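Local structure of LytB (Plasmodium falciparum, 4N7B) at residues A[225-230]-A[420-425]; A[258-263]-A[291-296]; A[433-438]-A[479-484]; A[439-444]-A[483-488]. The protein catalyses the last step of apicoplast isoprenoid precursor synthesis, reducing HMBPP to isopentenyl and dimethylallyl diphosphate with an iron-sulfur cluster and ferredoxin. All coordinates share one frame; numbering follows the deposited sequence.

Contact 1. Residues A[225-230]-A[420-425]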
loop_
_atom_site.group_PDB
_atom_site.type_symbol
_atom_site.label_atom_id
_atom_site.label_comp_id
_atom_site.label_asym_id
_atom_site.label_seq_id
_atom_site.Cartn_x
_atom_site.Cartn_y
_atom_site.Cartn_z
ATOM N N ILE A 225 -10.433 14.248 -6.953
ATOM C CA ILE A 225 -8.997 14.326 -7.143
ATOM C C ILE A 225 -8.458 13.165 -7.959
ATOM O O ILE A 225 -8.892 12.020 -7.814
ATOM C CB ILE A 225 -8.285 14.345 -5.793
ATOM C CG1 ILE A 225 -8.689 15.603 -5.028
ATOM C CG2 ILE A 225 -6.796 14.333 -5.989
ATOM C CD1 ILE A 225 -8.328 15.601 -3.560
ATOM N N ASN A 226 -7.471 13.482 -8.782
ATOM C CA ASN A 226 -6.757 12.502 -9.553
ATOM C C ASN A 226 -5.301 12.922 -9.444
ATOM O O ASN A 226 -4.989 14.105 -9.521
ATOM C CB ASN A 226 -7.258 12.566 -11.021
ATOM C CG ASN A 226 -6.851 11.374 -11.829
ATOM O OD1 ASN A 226 -7.190 10.232 -11.488
ATOM N ND2 ASN A 226 -6.138 11.622 -12.938
ATOM N N PRO A 227 -4.391 11.972 -9.261
ATOM C CA PRO A 227 -4.628 10.537 -9.118
ATOM C C PRO A 227 -5.182 10.114 -7.766
ATOM O O PRO A 227 -4.988 10.789 -6.744
ATOM C CB PRO A 227 -3.233 9.937 -9.315
ATOM C CG PRO A 227 -2.316 10.997 -8.875
ATOM C CD PRO A 227 -2.957 12.292 -9.293
ATOM N N ARG A 228 -5.861 8.968 -7.791
ATOM C CA ARG A 228 -6.470 8.373 -6.622
ATOM C C ARG A 228 -6.677 6.917 -6.933
ATOM O O ARG A 228 -6.499 6.496 -8.078
ATOM C CB ARG A 228 -7.845 8.986 -6.354
ATOM C CG ARG A 228 -8.853 8.745 -7.519
ATOM C CD ARG A 228 -10.253 9.259 -7.151
ATOM N NE ARG A 228 -11.248 8.924 -8.159
ATOM C CZ ARG A 228 -11.454 9.634 -9.269
ATOM N NH1 ARG A 228 -10.751 10.729 -9.500
ATOM N NH2 ARG A 228 -12.365 9.256 -10.156
ATOM N N GLY A 229 -7.121 6.149 -5.940
ATOM C CA GLY A 229 -7.607 4.804 -6.226
ATOM C C GLY A 229 -6.514 3.842 -6.664
ATOM O O GLY A 229 -5.319 4.087 -6.433
ATOM N N PHE A 230 -6.932 2.740 -7.285
ATOM C CA PHE A 230 -6.041 1.613 -7.582
ATOM C C PHE A 230 -4.676 2.050 -8.125
ATOM O O PHE A 230 -4.578 2.837 -9.067
ATOM C CB PHE A 230 -6.687 0.655 -8.596
ATOM C CG PHE A 230 -7.650 -0.349 -7.993
ATOM C CD1 PHE A 230 -8.044 -0.260 -6.668
ATOM C CD2 PHE A 230 -8.157 -1.387 -8.763
ATOM C CE1 PHE A 230 -8.926 -1.180 -6.128
ATOM C CE2 PHE A 230 -9.032 -2.314 -8.227
ATOM C CZ PHE A 230 -9.422 -2.209 -6.914
ATOM N N GLN A 420 -0.673 11.514 -2.128
ATOM C CA GLN A 420 -0.481 12.532 -1.084
ATOM C C GLN A 420 -0.200 13.891 -1.695
ATOM O O GLN A 420 -0.744 14.907 -1.268
ATOM C CB GLN A 420 0.673 12.152 -0.146
ATOM C CG GLN A 420 0.342 11.021 0.807
ATOM C CD GLN A 420 1.546 10.550 1.618
ATOM O OE1 GLN A 420 2.455 11.330 1.910
ATOM N NE2 GLN A 420 1.566 9.266 1.963
ATOM N N THR A 421 0.637 13.919 -2.723
ATOM C CA THR A 421 1.015 15.190 -3.338
ATOM C C THR A 421 -0.219 15.919 -3.904
ATOM O O THR A 421 -0.392 17.135 -3.706
ATOM C CB THR A 421 2.075 14.995 -4.436
ATOM O OG1 THR A 421 3.273 14.463 -3.847
ATOM C CG2 THR A 421 2.398 16.334 -5.126
ATOM N N ALA A 422 -1.093 15.182 -4.573
ATOM C CA ALA A 422 -2.250 15.810 -5.200
ATOM C C ALA A 422 -3.215 16.320 -4.129
ATOM O O ALA A 422 -3.700 17.443 -4.191
ATOM C CB ALA A 422 -2.933 14.828 -6.113
ATOM N N LEU A 423 -3.475 15.489 -3.132
ATOM C CA LEU A 423 -4.362 15.868 -2.033
ATOM C C LEU A 423 -3.806 17.089 -1.282
ATOM O O LEU A 423 -4.543 18.038 -0.953
ATOM C CB LEU A 423 -4.517 14.690 -1.073
ATOM C CG LEU A 423 -5.241 14.998 0.242
ATOM C CD1 LEU A 423 -6.666 15.481 -0.046
ATOM C CD2 LEU A 423 -5.238 13.780 1.183
ATOM N N ASN A 424 -2.498 17.072 -1.016
ATOM C CA ASN A 424 -1.855 18.173 -0.298
ATOM C C ASN A 424 -2.036 19.513 -1.000
ATOM O O ASN A 424 -2.172 20.540 -0.339
ATOM C CB ASN A 424 -0.364 17.908 -0.122
ATOM C CG ASN A 424 -0.088 16.816 0.883
ATOM O OD1 ASN A 424 -0.952 16.475 1.676
ATOM N ND2 ASN A 424 1.122 16.270 0.865
ATOM N N LYS A 425 -2.019 19.500 -2.335
ATOM C CA LYS A 425 -2.136 20.730 -3.132
ATOM C C LYS A 425 -3.509 21.362 -3.041
ATOM O O LYS A 425 -3.631 22.581 -2.998
ATOM C CB LYS A 425 -1.874 20.452 -4.608
ATOM C CG LYS A 425 -0.538 20.937 -5.093
ATOM C CD LYS A 425 -0.215 20.325 -6.450
ATOM C CE LYS A 425 1.257 19.986 -6.560
ATOM N NZ LYS A 425 1.556 19.356 -7.875
#
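I225 meets the helix with both arms of its branched side chain, and the way it divides them between A422 and L423 illustrates how one beta-branched residue can seat a helix on a sheet. The shorter arm, CG2, lies anti to the backbone N and comes up against the methyl of A422, with I225 CG2 3.9 Å from A422 CB. The longer arm starts beside the backbone N (chi1 -63°) and extends to its delta methyl, which meets one methyl of L423 tip to tip at 3.9 Å between I225 CD1 and L423 CD1. The side chains of I225 and L423 cross at a slant and meet only at these ends, whereas A422 points its methyl toward the strand. That methyl has three neighbours: I225 CG2, the carbonyl oxygen of N226, and P227 CD, which lies 4.1 Å from A422 CB. The peptide bond before P227 is cis, and the chain turns there as it leaves the sheet. Nothing polar joins the two segments directly. On the strand side, R228 folds back so that its NH1 donates to I225 O at 2.8 Å; the oxygen lies in the guanidinium plane, while the nitrogen sits well above the carbonyl plane. R228 NH2 also forms a salt bridge with E488. The contact thus packs helix 414-427 against the C-terminal end of strand 221-226, which lies between strands 477-482 and 506-511, while Q420 turns to another side of the helix and packs on helix 442-452.

Contact 2. Residues A[258-263]-A[291-296]. With SO4 (sulfate ion), chain C.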
loop_
_atom_site.group_PDB
_atom_site.type_symbol
_atom_site.label_atom_id
_atom_site.label_comp_id
_atom_site.label_asym_id
_atom_site.label_seq_id
_atom_site.Cartn_x
_atom_site.Cartn_y
_atom_site.Cartn_z
ATOM N N ILE A 258 -5.037 -10.090 0.043
ATOM C CA ILE A 258 -4.319 -9.796 -1.192
ATOM C C ILE A 258 -4.006 -8.305 -1.335
ATOM O O ILE A 258 -2.944 -7.934 -1.826
ATOM C CB ILE A 258 -5.119 -10.327 -2.394
ATOM C CG1 ILE A 258 -4.172 -10.932 -3.433
ATOM C CG2 ILE A 258 -6.044 -9.267 -2.938
ATOM C CD1 ILE A 258 -3.572 -9.972 -4.310
ATOM N N VAL A 259 -4.942 -7.464 -0.901
ATOM C CA VAL A 259 -4.708 -6.036 -0.719
ATOM C C VAL A 259 -5.540 -5.629 0.498
ATOM O O VAL A 259 -6.466 -6.343 0.897
ATOM C CB VAL A 259 -5.113 -5.193 -1.956
ATOM C CG1 VAL A 259 -4.383 -5.672 -3.201
ATOM C CG2 VAL A 259 -6.594 -5.266 -2.193
ATOM N N HIS A 260 -5.219 -4.492 1.102
ATOM C CA HIS A 260 -5.892 -4.093 2.333
ATOM C C HIS A 260 -7.166 -3.336 2.012
ATOM O O HIS A 260 -7.261 -2.127 2.227
ATOM C CB HIS A 260 -4.973 -3.244 3.202
ATOM C CG HIS A 260 -3.905 -4.025 3.905
ATOM N ND1 HIS A 260 -2.711 -3.458 4.291
ATOM C CD2 HIS A 260 -3.842 -5.325 4.291
ATOM C CE1 HIS A 260 -1.959 -4.368 4.890
ATOM N NE2 HIS A 260 -2.623 -5.508 4.897
ATOM N N ASN A 261 -8.139 -4.061 1.472
ATOM C CA ASN A 261 -9.469 -3.521 1.272
ATOM C C ASN A 261 -10.502 -4.642 1.399
ATOM O O ASN A 261 -10.475 -5.606 0.632
ATOM C CB ASN A 261 -9.579 -2.851 -0.088
ATOM C CG ASN A 261 -10.932 -2.206 -0.297
ATOM O OD1 ASN A 261 -11.901 -2.869 -0.678
ATOM N ND2 ASN A 261 -11.010 -0.905 -0.046
ATOM N N ASP A 262 -11.409 -4.513 2.364
ATOM C CA ASP A 262 -12.370 -5.576 2.652
ATOM C C ASP A 262 -13.319 -5.785 1.473
ATOM O O ASP A 262 -13.721 -6.900 1.177
ATOM C CB ASP A 262 -13.141 -5.269 3.942
ATOM C CG ASP A 262 -12.209 -4.972 5.121
ATOM O OD1 ASP A 262 -11.467 -5.897 5.526
ATOM O OD2 ASP A 262 -12.197 -3.816 5.629
ATOM N N ILE A 263 -13.660 -4.714 0.776
ATOM C CA ILE A 263 -14.578 -4.841 -0.355
ATOM C C ILE A 263 -13.989 -5.703 -1.460
ATOM O O ILE A 263 -14.646 -6.603 -1.951
ATOM C CB ILE A 263 -14.979 -3.483 -0.892
ATOM C CG1 ILE A 263 -15.802 -2.765 0.180
ATOM C CG2 ILE A 263 -15.771 -3.631 -2.193
ATOM C CD1 ILE A 263 -16.025 -1.323 -0.105
ATOM N N SER A 291 0.645 -12.053 -1.347
ATOM C CA SER A 291 -0.034 -10.781 -1.539
ATOM C C SER A 291 0.912 -9.680 -2.012
ATOM O O SER A 291 2.131 -9.844 -2.023
ATOM C CB SER A 291 -0.689 -10.334 -0.233
ATOM O OG SER A 291 0.286 -9.817 0.654
ATOM N N ALA A 292 0.328 -8.543 -2.377
ATOM C CA ALA A 292 1.075 -7.396 -2.873
ATOM C C ALA A 292 2.100 -6.873 -1.888
ATOM O O ALA A 292 3.094 -6.272 -2.293
ATOM C CB ALA A 292 0.113 -6.297 -3.230
ATOM N N HIS A 293 1.860 -7.096 -0.599
ATOM C CA HIS A 293 2.703 -6.539 0.457
ATOM C C HIS A 293 3.996 -7.315 0.626
ATOM O O HIS A 293 4.879 -6.920 1.386
ATOM C CB HIS A 293 1.942 -6.576 1.784
ATOM C CG HIS A 293 0.553 -6.029 1.693
ATOM N ND1 HIS A 293 -0.567 -6.825 1.800
ATOM C CD2 HIS A 293 0.106 -4.770 1.472
ATOM C CE1 HIS A 293 -1.646 -6.075 1.665
ATOM N NE2 HIS A 293 -1.267 -4.825 1.461
ATOM N N GLY A 294 4.091 -8.457 -0.035
ATOM C CA GLY A 294 5.283 -9.261 0.076
ATOM C C GLY A 294 5.241 -10.228 1.245
ATOM O O GLY A 294 4.314 -10.231 2.066
ATOM N N ILE A 295 6.283 -11.041 1.333
ATOM C CA ILE A 295 6.291 -12.157 2.251
ATOM C C ILE A 295 7.698 -12.395 2.785
ATOM O O ILE A 295 8.683 -12.002 2.156
ATOM C CB ILE A 295 5.763 -13.443 1.550
ATOM C CG1 ILE A 295 5.472 -14.531 2.584
ATOM C CG2 ILE A 295 6.754 -13.952 0.482
ATOM C CD1 ILE A 295 4.278 -14.221 3.462
ATOM N N SER A 296 7.787 -13.016 3.958
ATOM C CA SER A 296 9.075 -13.398 4.520
ATOM C C SER A 296 9.645 -14.589 3.735
ATOM O O SER A 296 8.903 -15.493 3.346
ATOM C CB SER A 296 8.925 -13.760 6.006
ATOM O OG SER A 296 8.412 -12.670 6.755
HETATM S S SO4 C . -1.204 -0.686 2.718
HETATM O O1 SO4 C . 0.004 -1.420 2.368
HETATM O O2 SO4 C . -2.332 -1.169 1.915
HETATM O O3 SO4 C . -1.456 -0.931 4.136
HETATM O O4 SO4 C . -1.066 0.767 2.516
HETATM O O HOH W 1 -3.052 -2.740 0.221
#
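H260 and H293 both swing their rings to the side of the backbone N, anti to the carbonyl carbon (chi1 -75° and -49°), and from two separate loops these torsions bring the imidazoles together in a face-to-face stack. The centroids of the H260 and H293 rings are 3.9 Å apart and their planes are inclined by 24°. The overlap is not atom on atom: H293 CE1 sits over the centre of the H260 ring, whereas H260 CE1 lies nearer the rim of the other ring. Loops after neighbouring parallel strands thus bring two histidines to an anion site; both probably bind the substrate diphosphate, as in related enzymes, and here H260 bonds a sulfate directly. H260 ND1 donates to sulfate O3 at 2.8 Å, with the oxygen near the ring plane, at its edge. The other ring nitrogen is hydrogen-bonded to H256, so both have partners, which helps set the ring's rotation. A water accepts from H260 N at 2.9 Å and also bonds to H293 NE2, tying one loop's backbone to the other's ring. H260 centres an inverse gamma turn, and S291 to G294 form a type I turn. Away from the sulfate the loops are joined by a weak bond from A292 N to I258 O, 3.4 Å long. Within its own loop, S291 OG makes a weak bond, 3.3 Å, with H293 ND1.

Contact 3. Residues A[433-438]-A[479-484]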
loop_
_atom_site.group_PDB
_atom_site.type_symbol
_atom_site.label_atom_id
_atom_site.label_comp_id
_atom_site.label_asym_id
_atom_site.label_seq_id
_atom_site.Cartn_x
_atom_site.Cartn_y
_atom_site.Cartn_z
ATOM N N THR A 433 -11.814 16.920 4.082
ATOM C CA THR A 433 -11.259 15.926 3.176
ATOM C C THR A 433 -11.903 14.566 3.465
ATOM O O THR A 433 -11.938 14.116 4.617
ATOM C CB THR A 433 -9.726 15.796 3.342
ATOM O OG1 THR A 433 -9.078 16.977 2.842
ATOM C CG2 THR A 433 -9.226 14.576 2.569
ATOM N N ILE A 434 -12.426 13.926 2.426
ATOM C CA ILE A 434 -12.938 12.566 2.549
ATOM C C ILE A 434 -12.039 11.625 1.789
ATOM O O ILE A 434 -11.823 11.791 0.581
ATOM C CB ILE A 434 -14.350 12.409 1.990
ATOM C CG1 ILE A 434 -15.343 13.189 2.842
ATOM C CG2 ILE A 434 -14.746 10.933 1.982
ATOM C CD1 ILE A 434 -16.721 13.220 2.254
ATOM N N VAL A 435 -11.479 10.661 2.505
ATOM C CA VAL A 435 -10.657 9.655 1.884
ATOM C C VAL A 435 -11.441 8.373 1.894
ATOM O O VAL A 435 -11.867 7.914 2.954
ATOM C CB VAL A 435 -9.358 9.415 2.631
ATOM C CG1 VAL A 435 -8.567 8.314 1.938
ATOM C CG2 VAL A 435 -8.555 10.697 2.707
ATOM N N VAL A 436 -11.641 7.791 0.711
ATOM C CA VAL A 436 -12.390 6.538 0.626
ATOM C C VAL A 436 -11.420 5.389 0.701
ATOM O O VAL A 436 -10.457 5.312 -0.056
ATOM C CB VAL A 436 -13.231 6.471 -0.639
ATOM C CG1 VAL A 436 -14.085 5.225 -0.643
ATOM C CG2 VAL A 436 -14.090 7.727 -0.731
ATOM N N GLY A 437 -11.632 4.519 1.672
ATOM C CA GLY A 437 -10.758 3.376 1.807
ATOM C C GLY A 437 -10.926 2.677 3.126
ATOM O O GLY A 437 -11.755 3.079 3.966
ATOM N N SER A 438 -10.156 1.607 3.293
ATOM C CA SER A 438 -10.250 0.758 4.477
ATOM C C SER A 438 -9.306 1.184 5.602
ATOM O O SER A 438 -8.191 1.651 5.347
ATOM C CB SER A 438 -9.932 -0.684 4.095
ATOM O OG SER A 438 -9.588 -1.415 5.255
ATOM N N ALA A 479 -12.632 18.012 -0.459
ATOM C CA ALA A 479 -11.586 17.363 -1.213
ATOM C C ALA A 479 -11.886 15.861 -1.161
ATOM O O ALA A 479 -11.965 15.288 -0.062
ATOM C CB ALA A 479 -10.248 17.655 -0.561
ATOM N N LEU A 480 -12.103 15.217 -2.311
ATOM C CA LEU A 480 -12.432 13.789 -2.285
ATOM C C LEU A 480 -11.366 12.970 -2.995
ATOM O O LEU A 480 -11.078 13.216 -4.169
ATOM C CB LEU A 480 -13.795 13.532 -2.914
ATOM C CG LEU A 480 -14.205 12.074 -3.113
ATOM C CD1 LEU A 480 -14.433 11.359 -1.781
ATOM C CD2 LEU A 480 -15.466 12.001 -3.973
ATOM N N THR A 481 -10.754 12.028 -2.279
ATOM C CA THR A 481 -9.788 11.129 -2.890
ATOM C C THR A 481 -9.963 9.701 -2.381
ATOM O O THR A 481 -10.904 9.414 -1.653
ATOM C CB THR A 481 -8.351 11.595 -2.669
ATOM O OG1 THR A 481 -7.480 10.770 -3.452
ATOM C CG2 THR A 481 -7.963 11.480 -1.239
ATOM N N SER A 482 -9.066 8.802 -2.752
ATOM C CA SER A 482 -9.213 7.423 -2.346
ATOM C C SER A 482 -7.861 6.751 -2.334
ATOM O O SER A 482 -6.953 7.152 -3.056
ATOM C CB SER A 482 -10.168 6.683 -3.292
ATOM O OG SER A 482 -9.658 6.719 -4.616
ATOM N N ALA A 483 -7.738 5.734 -1.489
ATOM C CA ALA A 483 -6.480 5.039 -1.289
ATOM C C ALA A 483 -6.144 4.128 -2.455
ATOM O O ALA A 483 -6.978 3.873 -3.326
ATOM C CB ALA A 483 -6.547 4.231 -0.025
ATOM N N ALA A 484 -4.917 3.625 -2.448
ATOM C CA ALA A 484 -4.404 2.828 -3.549
ATOM C C ALA A 484 -5.061 1.460 -3.660
ATOM O O ALA A 484 -4.847 0.752 -4.640
ATOM C CB ALA A 484 -2.880 2.673 -3.413
#
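T433 to V436 pair residue for residue with A479 to S482 in two parallel neighbouring strands whose axes lie 18° apart. Four backbone hydrogen bonds form the ladder. I434 uses both its polar atoms: its N donates to A479 O at 2.9 Å, and its O accepts from T481 N at 3.1 Å. V436 repeats the pattern, with V436 N bonded to T481 O and A483 N to V436 O; the oxygen of V436 also accepts from the hydroxyl of T486. CA-H...O contacts fill in between these bonds, for instance from T433 CA to A479 O at 3.4 Å.

The apolar contacts are centred on L480. With CG anti to the backbone N (chi1 173°), it leans across the ladder and lodges CD1 between two branches of the facing strand, 3.8 Å from I434 CG2 and equally 3.8 Å from V436 CG2. On the opposite face V435 and T481 lie side by side, their CG2 methyls 4.1 Å apart, and T433 OG1, near the methyl of A479, is hydrogen-bonded to S451. Helix 488-499 covers the face of I434, V436 and L480, and helix 442-452 packs on V435. The two are inner strands of a five-stranded parallel sheet with helices on both faces, a three-layer alpha/beta/alpha sandwich, and as usual in such folds the C-terminal strand ends lead into active-site loops, here to A484 beside the iron-sulfur cluster.

Contact 4. Residues A[439-444]-A[483-488]. With SO4 (sulfate ion), chain C.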
loop_
_atom_site.group_PDB
_atom_site.type_symbol
_atom_site.label_atom_id
_atom_site.label_comp_id
_atom_site.label_asym_id
_atom_site.label_seq_id
_atom_site.Cartn_x
_atom_site.Cartn_y
_atom_site.Cartn_z
ATOM N N SER A 439 -9.729 0.979 6.846
ATOM C CA SER A 439 -8.899 1.347 7.994
ATOM C C SER A 439 -7.713 0.407 8.129
ATOM O O SER A 439 -6.753 0.719 8.821
ATOM C CB SER A 439 -9.713 1.355 9.291
ATOM O OG SER A 439 -10.286 0.089 9.508
ATOM N N SER A 440 -7.761 -0.738 7.455
ATOM C CA SER A 440 -6.630 -1.663 7.488
ATOM C C SER A 440 -5.521 -1.203 6.528
ATOM O O SER A 440 -4.445 -1.780 6.509
ATOM C CB SER A 440 -7.088 -3.074 7.109
ATOM O OG SER A 440 -7.546 -3.107 5.756
ATOM N N SER A 441 -5.788 -0.177 5.717
ATOM C CA SER A 441 -4.794 0.309 4.760
ATOM C C SER A 441 -3.959 1.486 5.263
ATOM O O SER A 441 -4.485 2.575 5.531
ATOM C CB SER A 441 -5.455 0.733 3.450
ATOM O OG SER A 441 -4.553 1.555 2.728
ATOM N N SER A 442 -2.648 1.293 5.332
ATOM C CA SER A 442 -1.770 2.334 5.843
ATOM C C SER A 442 -1.780 3.573 4.942
ATOM O O SER A 442 -1.891 4.693 5.439
ATOM C CB SER A 442 -0.345 1.788 6.046
ATOM O OG SER A 442 0.600 2.840 6.175
ATOM N N ASN A 443 -1.684 3.403 3.627
ATOM C CA ASN A 443 -1.605 4.578 2.762
ATOM C C ASN A 443 -2.901 5.390 2.803
ATOM O O ASN A 443 -2.875 6.611 2.644
ATOM C CB ASN A 443 -1.215 4.215 1.309
ATOM C CG ASN A 443 -2.381 3.680 0.505
ATOM O OD1 ASN A 443 -3.138 4.441 -0.090
ATOM N ND2 ASN A 443 -2.525 2.364 0.474
ATOM N N ALA A 444 -4.039 4.722 2.990
ATOM C CA ALA A 444 -5.306 5.431 3.193
ATOM C C ALA A 444 -5.189 6.298 4.443
ATOM O O ALA A 444 -5.476 7.500 4.420
ATOM C CB ALA A 444 -6.469 4.450 3.353
ATOM N N ALA A 483 -7.738 5.734 -1.489
ATOM C CA ALA A 483 -6.480 5.039 -1.289
ATOM C C ALA A 483 -6.144 4.128 -2.455
ATOM O O ALA A 483 -6.978 3.873 -3.326
ATOM C CB ALA A 483 -6.547 4.231 -0.025
ATOM N N ALA A 484 -4.917 3.625 -2.448
ATOM C CA ALA A 484 -4.404 2.828 -3.549
ATOM C C ALA A 484 -5.061 1.460 -3.660
ATOM O O ALA A 484 -4.847 0.752 -4.640
ATOM C CB ALA A 484 -2.880 2.673 -3.413
ATOM N N SER A 485 -5.852 1.085 -2.663
ATOM C CA SER A 485 -6.482 -0.237 -2.610
ATOM C C SER A 485 -7.991 -0.105 -2.785
ATOM O O SER A 485 -8.711 -1.095 -2.726
ATOM C CB SER A 485 -6.207 -0.912 -1.258
ATOM O OG SER A 485 -6.262 0.065 -0.195
ATOM N N THR A 486 -8.473 1.116 -2.997
ATOM C CA THR A 486 -9.923 1.394 -3.031
ATOM C C THR A 486 -10.577 1.320 -4.442
ATOM O O THR A 486 -10.199 2.062 -5.352
ATOM C CB THR A 486 -10.212 2.787 -2.446
ATOM O OG1 THR A 486 -9.663 2.869 -1.125
ATOM C CG2 THR A 486 -11.699 3.026 -2.371
ATOM N N PRO A 487 -11.587 0.444 -4.609
ATOM C CA PRO A 487 -12.295 0.328 -5.893
ATOM C C PRO A 487 -12.991 1.616 -6.285
ATOM O O PRO A 487 -13.584 2.274 -5.435
ATOM C CB PRO A 487 -13.322 -0.779 -5.642
ATOM C CG PRO A 487 -12.828 -1.505 -4.428
ATOM C CD PRO A 487 -12.100 -0.497 -3.601
ATOM N N GLU A 488 -12.920 1.959 -7.571
ATOM C CA GLU A 488 -13.415 3.241 -8.082
ATOM C C GLU A 488 -14.919 3.361 -7.829
ATOM O O GLU A 488 -15.400 4.452 -7.499
ATOM C CB GLU A 488 -13.086 3.408 -9.573
ATOM C CG GLU A 488 -13.609 4.718 -10.207
ATOM C CD GLU A 488 -13.128 5.989 -9.472
ATOM O OE1 GLU A 488 -13.751 7.056 -9.652
ATOM O OE2 GLU A 488 -12.136 5.933 -8.715
HETATM S S SO4 C . -1.204 -0.686 2.718
HETATM O O1 SO4 C . 0.004 -1.420 2.368
HETATM O O2 SO4 C . -2.332 -1.169 1.915
HETATM O O3 SO4 C . -1.456 -0.931 4.136
HETATM O O4 SO4 C . -1.066 0.767 2.516
#
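A483 opens a type I turn to T486 that faces the first turn of helix 442-452, with A444 CA 4.6 Å from A483 CA. The motif is an anion-binding helix N-terminus, in which N-H groups of the first turn, not used in helical hydrogen bonds, and a nearby side chain grip a negative group, here a sulfate. S441 is the N-cap, its OG accepting from A444 N at 3.2 Å. N443 links helix and turn. Its CG stands between the backbone N and carbonyl carbon (chi1 79°), which places the amide between turn and sulfate, and its rotation (chi2 87°) points OD1 at one and ND2 at the other. OD1 accepts from A484 N, a nearly straight bond (172°) of 3.1 Å with the donor tilted a little from the amide plane, which helps fix the amide's rotation. Beside it the methyls of A444 and A483 press closely, 3.4 Å between their CB atoms. S485 OG lies near S441 but makes its weak hydrogen bond with H260 O, and A484 touches the iron-sulfur cluster. S441, S442, N443 and S485 probably bind the substrate diphosphate, as in related enzymes, and the sulfate position is consistent with that. S442 N donates to sulfate O3 at 2.8 Å, while sulfate O4 is held twice by one residue, 2.9 Å from N443 N and 3.0 Å from N443 ND2.

Overall arrangement
All four contacts are largely buried, N226 of contact 1 being the one exposed residue that touches, but their chemistry follows their place in the fold. Contacts 1 and 3 belong to the same sheet, whose strands 221-226 and 477-482 are neighbours: the first is apolar helix-on-sheet packing, the second a backbone ladder. Contact 4 shares A483 and A484 with contact 3 and begins where that ladder ends, so the chemistry passes from backbone pairing to side-chain and helix-end polar groups. Contact 2 lies in a different part of the chain, following a second sheet, yet meets contact 4 both directly and through the same sulfate, which H260 and the helix N-H groups both bond.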